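Peptidoglycan glycosyltransferase (Burkholderia ambifaria, PDB 5UY7) belongs to the penicillin-binding proteins, with a mixed alpha-and-beta domain of the beta-lactamase clan as its modelled part. Local coordinates at residues Lys221-Met226 with Ala237-Pro242; Val494-Val498 with Val515-Ala520. One frame throughout, in Å; residues are numbered along the deposited sequence.

In the fold
The modelled chain opens with helix 201-217 and passes straight into strand 222-229, which turns back through residues 230-234 into strand 235-241; contact 1 closes this hairpin at one edge of the five-stranded antiparallel sheet. The chain then runs through the helical part before returning as strands 459-466, 477-485 and 492-499, the last slotting in beside 222-229. Contact 2 closes the following loop, folding helix 509-526 back onto the sheet. The two contacts are therefore in series, neither enclosing nor crossing the other. They meet at the seam between strands 222-229 and 492-499, where A224 and M226 probably bond to S497 and A495, and A225 packs against I519.

Contact 1 (Lys221-Met226 with Ala237-Pro242); sequences KAGAAM and ALVNYP
M226 and L238 face each other as a non-hydrogen-bonded pair, their side chains side by side and pointing the same way. The first torsion of M226 (chi1 66°) sets CG between the backbone N and the carbonyl carbon, and the chain runs extended through chi2 and bends at chi3. L238 CD1 lies along the methionine chain, 3.9 Å from M226 CB and 4.0 Å from M226 SD. In the backbone, M226 CA makes a CA-H...O contact with A237 O.

The neighbouring pair, A225 and V239, is of the hydrogen-bonded kind and turns its side chains to the other side of the sheet. Two backbone bonds hold it: A225 N to V239 O at 3.0 Å and V239 N to A225 O at 2.9 Å. Further along, G223 and Y241 repeat the pattern, though Y241 N approaches G223 O from above its carbonyl plane. That same oxygen accepts a water at 2.6 Å, and the water also donates to N240 OD1 at 2.7 Å, bridging the G223 carbonyl to the asparagine; OD1 also takes the backbone N-H of I261, and ND2 bonds to N259 OD1. At the far end a cis peptide precedes P242, whose CD rests 3.7 Å from K221 O.

M226 and A224 face helix 390-401, with helix 260-263 also reaching A224, L238 and N240, while A237, V239 and Y241 lie against helix 201-217. K221 and A222 both face D499 of the adjoining strand 492-499, a classic beta bulge. The whole is an antiparallel beta hairpin, with 235-241 the outermost strand on this side of the penicillin-binding protein's central sheet.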
loop_
_atom_site.group_PDB
_atom_site.type_symbol
_atom_site.label_atom_id
_atom_site.label_comp_id
_atom_site.label_asym_id
_atom_site.label_seq_id
_atom_site.Cartn_x
_atom_site.Cartn_y
_atom_site.Cartn_z
ATOM N N LYS A 221 14.558 3.299 -14.811
ATOM C CA LYS A 221 14.048 4.370 -15.658
ATOM C C LYS A 221 13.676 5.594 -14.832
ATOM O O LYS A 221 14.034 6.724 -15.177
ATOM C CB LYS A 221 12.839 3.872 -16.449
ATOM C CG LYS A 221 12.125 4.949 -17.246
ATOM C CD LYS A 221 11.002 4.356 -18.087
ATOM C CE LYS A 221 10.305 5.426 -18.913
ATOM N NZ LYS A 221 9.211 4.863 -19.753
ATOM N N ALA A 222 12.959 5.386 -13.737
ATOM C CA ALA A 222 12.459 6.498 -12.943
ATOM C C ALA A 222 12.101 5.968 -11.568
ATOM O O ALA A 222 12.023 4.756 -11.349
ATOM C CB ALA A 222 11.251 7.161 -13.610
ATOM N N GLY A 223 11.890 6.892 -10.642
ATOM C CA GLY A 223 11.415 6.523 -9.322
ATOM C C GLY A 223 10.504 7.595 -8.772
ATOM O O GLY A 223 10.471 8.730 -9.262
ATOM N N ALA A 224 9.762 7.220 -7.733
ATOM C CA ALA A 224 8.851 8.136 -7.064
ATOM C C ALA A 224 8.805 7.790 -5.585
ATOM O O ALA A 224 8.907 6.622 -5.206
ATOM C CB ALA A 224 7.446 8.065 -7.659
ATOM N N ALA A 225 8.655 8.815 -4.750
ATOM C CA ALA A 225 8.493 8.578 -3.319
ATOM C C ALA A 225 7.639 9.675 -2.717
ATOM O O ALA A 225 7.776 10.844 -3.085
ATOM C CB ALA A 225 9.848 8.540 -2.607
ATOM N N MET A 226 6.766 9.311 -1.776
ATOM C CA MET A 226 6.078 10.358 -1.045
ATOM C C MET A 226 5.890 9.921 0.397
ATOM O O MET A 226 5.864 8.728 0.713
ATOM C CB MET A 226 4.737 10.767 -1.690
ATOM C CG MET A 226 3.632 9.752 -1.708
ATOM S SD MET A 226 2.177 10.410 -2.584
ATOM C CE MET A 226 1.378 11.409 -1.344
ATOM N N ALA A 237 6.750 14.921 1.904
ATOM C CA ALA A 237 7.724 14.794 0.829
ATOM C C ALA A 237 7.013 14.262 -0.397
ATOM O O ALA A 237 6.115 13.425 -0.286
ATOM C CB ALA A 237 8.885 13.869 1.214
ATOM N N LEU A 238 7.428 14.744 -1.564
ATOM C CA LEU A 238 6.838 14.305 -2.825
ATOM C C LEU A 238 7.936 14.455 -3.867
ATOM O O LEU A 238 8.289 15.584 -4.215
ATOM C CB LEU A 238 5.612 15.158 -3.160
ATOM C CG LEU A 238 4.720 14.851 -4.363
ATOM C CD1 LEU A 238 3.793 13.710 -4.046
ATOM C CD2 LEU A 238 3.912 16.089 -4.730
ATOM N N VAL A 239 8.519 13.339 -4.315
ATOM C CA VAL A 239 9.718 13.371 -5.148
ATOM C C VAL A 239 9.527 12.490 -6.373
ATOM O O VAL A 239 9.137 11.325 -6.251
ATOM C CB VAL A 239 10.968 12.910 -4.370
ATOM C CG1 VAL A 239 12.208 12.958 -5.280
ATOM C CG2 VAL A 239 11.185 13.786 -3.162
ATOM N N ASN A 240 9.816 13.044 -7.547
ATOM C CA ASN A 240 10.012 12.280 -8.769
ATOM C C ASN A 240 11.486 12.346 -9.129
ATOM O O ASN A 240 12.071 13.436 -9.118
ATOM C CB ASN A 240 9.179 12.841 -9.919
ATOM C CG ASN A 240 7.695 12.713 -9.673
ATOM O OD1 ASN A 240 7.124 11.644 -9.859
ATOM N ND2 ASN A 240 7.062 13.804 -9.256
ATOM N N TYR A 241 12.084 11.197 -9.442
ATOM C CA TYR A 241 13.466 11.165 -9.915
ATOM C C TYR A 241 13.575 10.302 -11.163
ATOM O O TYR A 241 13.282 9.090 -11.103
ATOM C CB TYR A 241 14.428 10.661 -8.836
ATOM C CG TYR A 241 15.845 10.981 -9.225
ATOM C CD1 TYR A 241 16.384 12.235 -8.966
ATOM C CD2 TYR A 241 16.619 10.065 -9.921
ATOM C CE1 TYR A 241 17.669 12.556 -9.352
ATOM C CE2 TYR A 241 17.902 10.378 -10.317
ATOM C CZ TYR A 241 18.427 11.624 -10.026
ATOM O OH TYR A 241 19.703 11.940 -10.419
ATOM N N PRO A 242 14.003 10.858 -12.308
ATOM C CA PRO A 242 14.325 12.280 -12.480
ATOM C C PRO A 242 13.075 13.161 -12.542
ATOM O O PRO A 242 11.957 12.650 -12.550
ATOM C CB PRO A 242 15.077 12.322 -13.822
ATOM C CG PRO A 242 15.340 10.888 -14.196
ATOM C CD PRO A 242 14.275 10.081 -13.526
HETATM O O HOH W 1 8.563 9.570 -10.882
#

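Contact 2 (Val494-Val498 with Val515-Ala520); sequences VAVSV and VFSAIA
V494 and F516 are brought together by extended first torsions on both sides: V494 CG1 stands opposite its backbone N (chi1 175°), and F516 swings its ring out from the helix in the same sense (chi1 163°). The ring presents its CD1-CE1 edge to the strand. V494 CB sits 3.7 Å from F516 CD1, and V494 O lies near the ring plane at that edge, an apolar fit beside a carbonyl. One face of the ring is met by A520 CB from the next helical turn, offset toward the rim. The second valine branch, V494 CG2, reaches A520 CB at 4.3 Å, while V494 CG1 touches I519 CG2 at 3.9 Å, so V494 packs against three helix residues.

V496, two residues further along the strand, divides its methyls among three helix residues. Its CG1 meets V515 CG1 at 3.9 Å and I519 CD1 at 4.0 Å, the isoleucine running past it in the opposite direction; its CG2 turns to F516, 4.1 Å from F516 CB and approaching at about a right angle. V498 makes a lighter touch, its CG2 4.4 Å from V515 CG2. All seven touching residues are buried, and the side-chain contacts are apolar.

A495 and S497 point away from helix 515-520 and touch helix 390-401, with S497 OG bonded to S480 and R478. Segment axes 494-498 and 515-520 approach to 8.3 Å and run roughly antiparallel, at 141°. Strand 492-499 lies between 222-229 and 477-485, and the F516 ring meets that of F481 on the latter, while helix 201-217 flanks V515 and I519.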
loop_
_atom_site.group_PDB
_atom_site.type_symbol
_atom_site.label_atom_id
_atom_site.label_comp_id
_atom_site.label_asym_id
_atom_site.label_seq_id
_atom_site.Cartn_x
_atom_site.Cartn_y
_atom_site.Cartn_z
ATOM N N VAL A 494 4.636 5.919 3.980
ATOM C CA VAL A 494 5.693 6.078 2.986
ATOM C C VAL A 494 5.354 5.211 1.788
ATOM O O VAL A 494 5.116 4.008 1.935
ATOM C CB VAL A 494 7.073 5.695 3.549
ATOM C CG1 VAL A 494 8.137 5.763 2.451
ATOM C CG2 VAL A 494 7.435 6.617 4.710
ATOM N N ALA A 495 5.373 5.812 0.600
ATOM C CA ALA A 495 5.056 5.114 -0.638
ATOM C C ALA A 495 6.209 5.315 -1.602
ATOM O O ALA A 495 6.633 6.451 -1.826
ATOM C CB ALA A 495 3.748 5.638 -1.250
ATOM N N VAL A 496 6.722 4.218 -2.163
ATOM C CA VAL A 496 7.847 4.290 -3.086
ATOM C C VAL A 496 7.547 3.457 -4.325
ATOM O O VAL A 496 6.810 2.464 -4.280
ATOM C CB VAL A 496 9.171 3.822 -2.436
ATOM C CG1 VAL A 496 9.528 4.698 -1.239
ATOM C CG2 VAL A 496 9.087 2.353 -2.026
ATOM N N SER A 497 8.130 3.869 -5.442
ATOM C CA SER A 497 8.026 3.077 -6.661
ATOM C C SER A 497 9.292 3.261 -7.480
ATOM O O SER A 497 9.778 4.387 -7.638
ATOM C CB SER A 497 6.798 3.477 -7.473
ATOM O OG SER A 497 6.523 2.500 -8.452
ATOM N N VAL A 498 9.831 2.153 -7.981
ATOM C CA VAL A 498 11.017 2.161 -8.831
ATOM C C VAL A 498 10.599 1.544 -10.155
ATOM O O VAL A 498 10.213 0.367 -10.205
ATOM C CB VAL A 498 12.190 1.393 -8.201
ATOM C CG1 VAL A 498 13.380 1.364 -9.140
ATOM C CG2 VAL A 498 12.590 2.034 -6.871
ATOM N N VAL A 515 14.147 0.946 -0.233
ATOM C CA VAL A 515 13.883 2.375 -0.360
ATOM C C VAL A 515 12.865 2.816 0.683
ATOM O O VAL A 515 13.027 3.850 1.341
ATOM C CB VAL A 515 13.401 2.718 -1.780
ATOM C CG1 VAL A 515 13.339 4.243 -1.940
ATOM C CG2 VAL A 515 14.303 2.091 -2.818
ATOM N N PHE A 516 11.772 2.058 0.819
ATOM C CA PHE A 516 10.832 2.318 1.902
ATOM C C PHE A 516 11.554 2.341 3.246
ATOM O O PHE A 516 11.365 3.257 4.061
ATOM C CB PHE A 516 9.721 1.257 1.922
ATOM C CG PHE A 516 8.959 1.221 3.226
ATOM C CD1 PHE A 516 7.865 2.057 3.426
ATOM C CD2 PHE A 516 9.359 0.381 4.267
ATOM C CE1 PHE A 516 7.174 2.052 4.620
ATOM C CE2 PHE A 516 8.669 0.378 5.482
ATOM C CZ PHE A 516 7.574 1.206 5.650
ATOM N N SER A 517 12.383 1.326 3.491
ATOM C CA SER A 517 13.039 1.200 4.786
ATOM C C SER A 517 13.926 2.403 5.071
ATOM O O SER A 517 13.905 2.960 6.174
ATOM C CB SER A 517 13.868 -0.080 4.833
ATOM O OG SER A 517 14.675 -0.099 6.000
ATOM N N ALA A 518 14.724 2.805 4.083
ATOM C CA ALA A 518 15.631 3.930 4.271
ATOM C C ALA A 518 14.858 5.215 4.534
ATOM O O ALA A 518 15.178 5.969 5.458
ATOM C CB ALA A 518 16.535 4.077 3.044
ATOM N N ILE A 519 13.820 5.480 3.742
ATOM C CA ILE A 519 13.080 6.722 3.926
ATOM C C ILE A 519 12.335 6.711 5.251
ATOM O O ILE A 519 12.334 7.706 5.981
ATOM C CB ILE A 519 12.134 6.970 2.741
ATOM C CG1 ILE A 519 12.958 7.232 1.484
ATOM C CG2 ILE A 519 11.179 8.119 3.073
ATOM C CD1 ILE A 519 12.124 7.349 0.195
ATOM N N ALA A 520 11.670 5.595 5.575
ATOM C CA ALA A 520 10.929 5.520 6.830
ATOM C C ALA A 520 11.858 5.677 8.030
ATOM O O ALA A 520 11.581 6.458 8.949
ATOM C CB ALA A 520 10.167 4.194 6.911
#